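Local structure of beta sliding clamp (Caulobacter crescentus, 5WCE) at residues G131-I136 against D228-P233; I207-T212 against K248-A253. The protein probably tethers DNA polymerases and other proteins to DNA and gives them processivity, as a ring-shaped head-to-tail homodimer around the duplex. All blocks are in the same frame, centred on the assembly; numbering follows the deposited sequence.

Contact 1: G131-I136 against D228-P233; sequences GLSSRI and DLQVSP
I136 and L229 form an antiparallel hydrogen-bonded pair, I136 N to L229 O at 2.8 Å and L229 N to I136 O at 2.9 Å, which sets strand 136-139 at the edge of its sheet beside strand 226-231. Upstream of that pair the incoming loop bows outward, and S133 restores the contact: its N reaches V231 O at 2.9 Å, while V231 N donates to S133 OG at 3.0 Å with a straight N-H...O angle of 166°. The hydroxyl thus takes the V231 N-H in place of a backbone carbonyl; chi1 of 65° sets OG between the backbone N and the carbonyl carbon, and it donates in turn to S134 O. Q230 points toward the loop, and its NE2 meets S133 O at 2.9 Å, nearly along the C=O axis. Q230 OE1, held by R237, lies over the centre of one guanidinium face of R135, the two planes 34° apart. R135 NE pairs with E239 in a salt bridge; D228 OD2 meets R135 CD at 3.4 Å and stays 4.3 Å from NE, beyond a salt bridge. Side-chain hydroxyl and amide groups thus satisfy backbone polar atoms where regular strand pairing lapses.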
ATOM      1  N   GLY A 131     -36.411   1.306 -20.151  1.00 40.17           N
ATOM      2  CA  GLY A 131     -36.772   0.011 -19.645  1.00 38.20           C
ATOM      3  C   GLY A 131     -36.651  -0.167 -18.162  1.00 35.63           C
ATOM      4  O   GLY A 131     -37.067  -1.197 -17.685  1.00 34.48           O
ATOM      5  N   LEU A 132     -36.092   0.796 -17.413  1.00 32.32           N
ATOM      6  CA  LEU A 132     -35.891   0.613 -15.970  1.00 31.43           C
ATOM      7  C   LEU A 132     -37.226   0.614 -15.227  1.00 32.48           C
ATOM      8  O   LEU A 132     -38.168   1.335 -15.635  1.00 33.71           O
ATOM      9  CB  LEU A 132     -34.992   1.710 -15.372  1.00 29.65           C
ATOM     10  CG  LEU A 132     -33.514   1.627 -15.750  1.00 28.30           C
ATOM     11  CD1 LEU A 132     -32.769   2.854 -15.227  1.00 27.17           C
ATOM     12  CD2 LEU A 132     -32.889   0.337 -15.219  1.00 27.21           C
ATOM     13  N   SER A 133     -37.285  -0.147 -14.133  1.00 32.86           N
ATOM     14  CA  SER A 133     -38.392  -0.022 -13.180  1.00 34.12           C
ATOM     15  C   SER A 133     -38.449   1.411 -12.599  1.00 36.18           C
ATOM     16  O   SER A 133     -37.480   2.199 -12.695  1.00 33.83           O
ATOM     17  CB  SER A 133     -38.216  -0.985 -12.027  1.00 32.58           C
ATOM     18  OG  SER A 133     -37.068  -0.691 -11.213  1.00 29.58           O
ATOM     19  N   SER A 134     -39.578   1.710 -11.964  1.00 38.80           N
ATOM     20  CA  SER A 134     -39.654   2.848 -11.041  1.00 40.05           C
ATOM     21  C   SER A 134     -38.638   2.686  -9.909  1.00 37.54           C
ATOM     22  O   SER A 134     -38.206   1.576  -9.579  1.00 36.08           O
ATOM     23  CB  SER A 134     -41.086   3.017 -10.466  1.00 43.24           C
ATOM     24  OG  SER A 134     -41.523   1.849  -9.793  1.00 46.56           O
ATOM     25  N   ARG A 135     -38.259   3.816  -9.334  1.00 37.21           N
ATOM     26  CA  ARG A 135     -37.349   3.884  -8.204  1.00 36.32           C
ATOM     27  C   ARG A 135     -37.894   3.091  -7.014  1.00 36.42           C
ATOM     28  O   ARG A 135     -39.047   3.216  -6.648  1.00 34.89           O
ATOM     29  CB  ARG A 135     -37.097   5.334  -7.797  1.00 38.52           C
ATOM     30  CG  ARG A 135     -36.212   6.057  -8.798  1.00 40.49           C
ATOM     31  CD  ARG A 135     -36.196   7.550  -8.526  1.00 44.28           C
ATOM     32  NE  ARG A 135     -35.371   8.202  -9.524  1.00 48.00           N
ATOM     33  CZ  ARG A 135     -35.748   8.425 -10.790  1.00 52.04           C
ATOM     34  NH1 ARG A 135     -36.976   8.088 -11.232  1.00 54.61           N
ATOM     35  NH2 ARG A 135     -34.894   9.007 -11.617  1.00 51.11           N
ATOM     36  N   ILE A 136     -37.016   2.277  -6.448  1.00 35.06           N
ATOM     37  CA  ILE A 136     -37.268   1.491  -5.256  1.00 36.13           C
ATOM     38  C   ILE A 136     -36.303   2.001  -4.180  1.00 33.44           C
ATOM     39  O   ILE A 136     -35.102   1.833  -4.303  1.00 31.90           O
ATOM     40  CB  ILE A 136     -36.978   0.019  -5.543  1.00 36.31           C
ATOM     41  CG1 ILE A 136     -37.908  -0.504  -6.639  1.00 38.17           C
ATOM     42  CG2 ILE A 136     -37.092  -0.791  -4.277  1.00 37.90           C
ATOM     43  CD1 ILE A 136     -37.446  -1.774  -7.310  1.00 39.01           C
ATOM     44  N   ASP A 228     -31.871   4.856  -4.025  1.00 28.65           N
ATOM     45  CA  ASP A 228     -32.843   4.425  -4.996  1.00 28.86           C
ATOM     46  C   ASP A 228     -32.268   3.377  -6.003  1.00 28.41           C
ATOM     47  O   ASP A 228     -31.188   3.576  -6.596  1.00 26.70           O
ATOM     48  CB  ASP A 228     -33.457   5.644  -5.706  1.00 30.25           C
ATOM     49  CG  ASP A 228     -34.531   6.334  -4.865  1.00 31.81           C
ATOM     50  OD1 ASP A 228     -34.847   5.874  -3.748  1.00 34.08           O
ATOM     51  OD2 ASP A 228     -35.127   7.294  -5.319  1.00 32.26           O
ATOM     52  N   LEU A 229     -32.999   2.266  -6.183  1.00 27.49           N
ATOM     53  CA  LEU A 229     -32.603   1.207  -7.063  1.00 27.15           C
ATOM     54  C   LEU A 229     -33.638   1.085  -8.178  1.00 28.57           C
ATOM     55  O   LEU A 229     -34.883   1.139  -7.956  1.00 29.90           O
ATOM     56  CB  LEU A 229     -32.474  -0.109  -6.284  1.00 27.88           C
ATOM     57  CG  LEU A 229     -32.134  -1.375  -7.051  1.00 28.26           C
ATOM     58  CD1 LEU A 229     -30.726  -1.326  -7.615  1.00 27.22           C
ATOM     59  CD2 LEU A 229     -32.223  -2.554  -6.099  1.00 29.33           C
ATOM     60  N   GLN A 230     -33.138   0.929  -9.401  1.00 27.10           N
ATOM     61  CA  GLN A 230     -33.963   0.599 -10.532  1.00 27.93           C
ATOM     62  C   GLN A 230     -33.362  -0.584 -11.236  1.00 27.83           C
ATOM     63  O   GLN A 230     -32.133  -0.738 -11.300  1.00 24.70           O
ATOM     64  CB  GLN A 230     -34.131   1.779 -11.490  1.00 27.86           C
ATOM     65  CG  GLN A 230     -34.815   2.972 -10.876  1.00 28.52           C
ATOM     66  CD  GLN A 230     -34.675   4.209 -11.743  1.00 29.18           C
ATOM     67  OE1 GLN A 230     -33.639   4.874 -11.734  1.00 28.61           O
ATOM     68  NE2 GLN A 230     -35.709   4.512 -12.484  1.00 29.78           N
ATOM     69  N   VAL A 231     -34.250  -1.424 -11.763  1.00 29.22           N
ATOM     70  CA  VAL A 231     -33.819  -2.653 -12.380  1.00 30.86           C
ATOM     71  C   VAL A 231     -34.631  -2.937 -13.638  1.00 30.89           C
ATOM     72  O   VAL A 231     -35.806  -2.635 -13.707  1.00 32.30           O
ATOM     73  CB  VAL A 231     -33.991  -3.832 -11.412  1.00 32.52           C
ATOM     74  CG1 VAL A 231     -33.518  -5.122 -12.057  1.00 34.65           C
ATOM     75  CG2 VAL A 231     -33.234  -3.591 -10.126  1.00 32.44           C
ATOM     76  N   SER A 232     -33.963  -3.476 -14.645  1.00 30.00           N
ATOM     77  CA  SER A 232     -34.588  -4.163 -15.772  1.00 30.94           C
ATOM     78  C   SER A 232     -33.726  -5.403 -16.035  1.00 31.32           C
ATOM     79  O   SER A 232     -32.634  -5.530 -15.438  1.00 29.60           O
ATOM     80  CB  SER A 232     -34.540  -3.285 -17.009  1.00 31.58           C
ATOM     81  OG  SER A 232     -33.211  -3.198 -17.507  1.00 29.71           O
ATOM     82  N   PRO A 233     -34.145  -6.273 -16.957  1.00 33.85           N
ATOM     83  CA  PRO A 233     -33.245  -7.423 -17.273  1.00 33.87           C
ATOM     84  C   PRO A 233     -31.928  -7.011 -17.986  1.00 33.42           C
ATOM     85  O   PRO A 233     -31.039  -7.816 -18.072  1.00 32.88           O
ATOM     86  CB  PRO A 233     -34.116  -8.309 -18.193  1.00 36.10           C
ATOM     87  CG  PRO A 233     -35.540  -7.846 -17.970  1.00 36.71           C
ATOM     88  CD  PRO A 233     -35.436  -6.378 -17.680  1.00 35.93           C
TER

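Contact 2: I207-T212 against K248-A253; sequences IVPRKT and KVIDGA
K248 and P209 meet where the edge strand 206-209 turns into helix 210-220, a strand-to-helix junction in the central domain, one of the three related domains of a chain that dimerises into the ring round DNA. The 248-253 segment leaves strand 243-248 and runs past this junction as a loop with little regular pairing. K248 contributes its carbonyl: O lies 3.2 Å from P209 CD, so the proline ring, at the N-cap position of the helix, rests on a backbone oxygen, while the lysine chain leads away. V249 follows with CB 3.4 Å from I207 O, and its side chain also touches V236 of strand 235-240.

I250 makes the largest contribution of 248-253, packing against I207. Its N donates to I207 O at 2.9 Å; the N-H...O angle is 167° and the donor lies in the carbonyl plane, evidence of a well-aimed bond. The return link is indirect, since a water accepts from I207 N at 2.9 Å and donates to I250 O at 2.8 Å. The side chains of I207 and I250 cross at about a right angle, I207 CG2 lying 3.9 Å from I250 CB. With CG1 beside its own backbone N (chi1 -65°), I250 runs past the proline ring in the opposite direction, CG1 4.1 Å from P209 CG. G252 comes next, with a backbone shape suited to glycine. Its carbonyl turns to the far end of the I207 side chain, placing G252 O 3.7 Å from I207 CD1.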
ATOM      1  N   ILE A 207     -27.612 -10.039 -12.549  1.00 21.38           N
ATOM      2  CA  ILE A 207     -26.241 -10.267 -12.145  1.00 20.38           C
ATOM      3  C   ILE A 207     -25.543  -8.936 -12.313  1.00 19.81           C
ATOM      4  O   ILE A 207     -25.308  -8.501 -13.437  1.00 20.26           O
ATOM      5  CB  ILE A 207     -25.549 -11.373 -12.959  1.00 20.87           C
ATOM      6  CG1 ILE A 207     -26.361 -12.639 -12.958  1.00 21.88           C
ATOM      7  CG2 ILE A 207     -24.142 -11.598 -12.401  1.00 20.48           C
ATOM      8  CD1 ILE A 207     -25.975 -13.640 -14.072  1.00 22.87           C
ATOM      9  N   VAL A 208     -25.254  -8.294 -11.183  1.00 18.79           N
ATOM     10  CA  VAL A 208     -24.631  -6.967 -11.161  1.00 19.17           C
ATOM     11  C   VAL A 208     -23.104  -7.163 -11.237  1.00 19.31           C
ATOM     12  O   VAL A 208     -22.519  -7.820 -10.364  1.00 18.61           O
ATOM     13  CB  VAL A 208     -25.034  -6.153  -9.926  1.00 18.31           C
ATOM     14  CG1 VAL A 208     -24.493  -4.726 -10.062  1.00 18.58           C
ATOM     15  CG2 VAL A 208     -26.544  -6.186  -9.690  1.00 19.12           C
ATOM     16  N   PRO A 209     -22.446  -6.587 -12.275  1.00 20.75           N
ATOM     17  CA  PRO A 209     -20.990  -6.792 -12.420  1.00 20.86           C
ATOM     18  C   PRO A 209     -20.163  -6.426 -11.190  1.00 20.56           C
ATOM     19  O   PRO A 209     -20.486  -5.482 -10.453  1.00 18.86           O
ATOM     20  CB  PRO A 209     -20.619  -5.883 -13.616  1.00 21.33           C
ATOM     21  CG  PRO A 209     -21.870  -5.822 -14.413  1.00 21.72           C
ATOM     22  CD  PRO A 209     -22.993  -5.779 -13.384  1.00 20.72           C
ATOM     23  N   ARG A 210     -19.079  -7.178 -10.997  1.00 21.96           N
ATOM     24  CA  ARG A 210     -18.183  -6.966  -9.879  1.00 23.42           C
ATOM     25  C   ARG A 210     -17.774  -5.524  -9.730  1.00 22.29           C
ATOM     26  O   ARG A 210     -17.868  -4.963  -8.637  1.00 22.92           O
ATOM     27  CB  ARG A 210     -16.951  -7.895  -9.989  1.00 26.20           C
ATOM     28  CG  ARG A 210     -15.952  -7.757  -8.853  1.00 29.34           C
ATOM     29  CD  ARG A 210     -14.679  -8.565  -9.103  1.00 33.19           C
ATOM     30  NE  ARG A 210     -13.994  -8.148 -10.340  1.00 36.09           N
ATOM     31  CZ  ARG A 210     -13.984  -8.781 -11.526  1.00 38.17           C
ATOM     32  NH1 ARG A 210     -14.578  -9.963 -11.747  1.00 37.64           N
ATOM     33  NH2 ARG A 210     -13.312  -8.202 -12.550  1.00 40.88           N
ATOM     34  N   LYS A 211     -17.311  -4.911 -10.813  1.00 22.37           N
ATOM     35  CA  LYS A 211     -16.861  -3.527 -10.730  1.00 22.19           C
ATOM     36  C   LYS A 211     -18.009  -2.587 -10.368  1.00 21.01           C
ATOM     37  O   LYS A 211     -17.833  -1.606  -9.647  1.00 20.81           O
ATOM     38  CB  LYS A 211     -16.140  -3.101 -12.019  1.00 23.45           C
ATOM     39  CG  LYS A 211     -15.688  -1.632 -11.970  1.00 24.10           C
ATOM     40  CD  LYS A 211     -14.928  -1.185 -13.215  1.00 24.20           C
ATOM     41  CE  LYS A 211     -14.671   0.315 -13.198  1.00 24.28           C
ATOM     42  NZ  LYS A 211     -14.035   0.723 -14.495  1.00 24.38           N
ATOM     43  N   THR A 212     -19.200  -2.860 -10.895  1.00 21.51           N
ATOM     44  CA  THR A 212     -20.375  -2.046 -10.570  1.00 21.31           C
ATOM     45  C   THR A 212     -20.727  -2.056  -9.093  1.00 20.16           C
ATOM     46  O   THR A 212     -21.039  -1.033  -8.510  1.00 18.69           O
ATOM     47  CB  THR A 212     -21.604  -2.538 -11.397  1.00 22.42           C
ATOM     48  OG1 THR A 212     -21.277  -2.463 -12.823  1.00 22.22           O
ATOM     49  CG2 THR A 212     -22.857  -1.705 -11.044  1.00 22.15           C
ATOM     50  N   LYS A 248     -24.816  -1.810 -17.193  1.00 22.87           N
ATOM     51  CA  LYS A 248     -25.236  -3.095 -17.785  1.00 24.45           C
ATOM     52  C   LYS A 248     -25.183  -4.192 -16.709  1.00 23.67           C
ATOM     53  O   LYS A 248     -24.494  -4.060 -15.690  1.00 21.00           O
ATOM     54  CB  LYS A 248     -24.316  -3.526 -18.914  1.00 26.06           C
ATOM     55  CG  LYS A 248     -24.350  -2.600 -20.125  1.00 27.86           C
ATOM     56  CD  LYS A 248     -23.257  -2.984 -21.097  1.00 30.10           C
ATOM     57  CE  LYS A 248     -23.246  -1.981 -22.242  1.00 32.85           C
ATOM     58  NZ  LYS A 248     -22.159  -2.283 -23.202  1.00 35.01           N
ATOM     59  N   VAL A 249     -25.908  -5.271 -16.995  1.00 24.12           N
ATOM     60  CA  VAL A 249     -25.922  -6.450 -16.126  1.00 25.57           C
ATOM     61  C   VAL A 249     -25.322  -7.589 -16.916  1.00 26.45           C
ATOM     62  O   VAL A 249     -25.234  -7.513 -18.122  1.00 28.38           O
ATOM     63  CB  VAL A 249     -27.344  -6.810 -15.594  1.00 25.82           C
ATOM     64  CG1 VAL A 249     -27.897  -5.681 -14.701  1.00 25.37           C
ATOM     65  CG2 VAL A 249     -28.269  -7.172 -16.673  1.00 27.03           C
ATOM     66  N   ILE A 250     -24.831  -8.608 -16.246  1.00 26.77           N
ATOM     67  CA  ILE A 250     -24.258  -9.737 -16.954  1.00 28.64           C
ATOM     68  C   ILE A 250     -25.389 -10.580 -17.577  1.00 31.78           C
ATOM     69  O   ILE A 250     -26.297 -10.989 -16.875  1.00 30.56           O
ATOM     70  CB  ILE A 250     -23.340 -10.563 -16.056  1.00 27.40           C
ATOM     71  CG1 ILE A 250     -22.144  -9.701 -15.677  1.00 26.91           C
ATOM     72  CG2 ILE A 250     -22.928 -11.848 -16.771  1.00 28.61           C
ATOM     73  CD1 ILE A 250     -21.240 -10.252 -14.625  1.00 26.61           C
ATOM     74  N   ASP A 251     -25.282 -10.799 -18.890  1.00 36.26           N
ATOM     75  CA  ASP A 251     -26.297 -11.463 -19.676  1.00 44.10           C
ATOM     76  C   ASP A 251     -26.059 -12.946 -19.432  1.00 46.92           C
ATOM     77  O   ASP A 251     -25.046 -13.507 -19.859  1.00 50.83           O
ATOM     78  CB  ASP A 251     -26.136 -11.105 -21.176  1.00 48.00           C
ATOM     79  CG  ASP A 251     -27.144 -11.812 -22.078  1.00 53.32           C
ATOM     80  OD1 ASP A 251     -28.264 -12.168 -21.635  1.00 56.52           O
ATOM     81  OD2 ASP A 251     -26.809 -12.022 -23.264  1.00 56.85           O
ATOM     82  N   GLY A 252     -26.953 -13.560 -18.681  1.00 48.92           N
ATOM     83  CA  GLY A 252     -27.014 -15.009 -18.638  1.00 50.99           C
ATOM     84  C   GLY A 252     -27.786 -15.502 -17.419  1.00 50.57           C
ATOM     85  O   GLY A 252     -28.361 -14.717 -16.651  1.00 50.15           O
ATOM     86  N   ALA A 253     -27.745 -16.811 -17.246  1.00 51.02           N
ATOM     87  CA  ALA A 253     -28.519 -17.494 -16.228  1.00 49.99           C
ATOM     88  C   ALA A 253     -27.558 -17.757 -15.105  1.00 44.98           C
ATOM     89  O   ALA A 253     -26.601 -18.518 -15.245  1.00 46.78           O
ATOM     90  CB  ALA A 253     -29.096 -18.805 -16.764  1.00 51.87           C
TER
HETATM   91  O   HOH W   1     -28.488 -10.530 -15.235  1.00 24.71           O

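Both contacts involve edge strands of eight-stranded antiparallel sheets, but of different sheets: contact 1 adds strand 136-139 to the sheet containing 226-231, whereas contact 2 lays a loop against strand 206-209. Contact 1 is partly buried and mostly polar, with five hydrogen bonds and 574 Å² buried, both sides summed; contact 2 is a surface contact of 330 Å² on the same basis, combining aliphatic packing with one direct bond and a water bridge. Their centres are 15 Å apart, and their segments alternate along the chain, helix 210-220 running on to strand 226-231. They meet directly where P233 O packs against V249 CG2 at 3.2 Å, and V249 also touches V236 of strand 235-240, the strand beside 226-231.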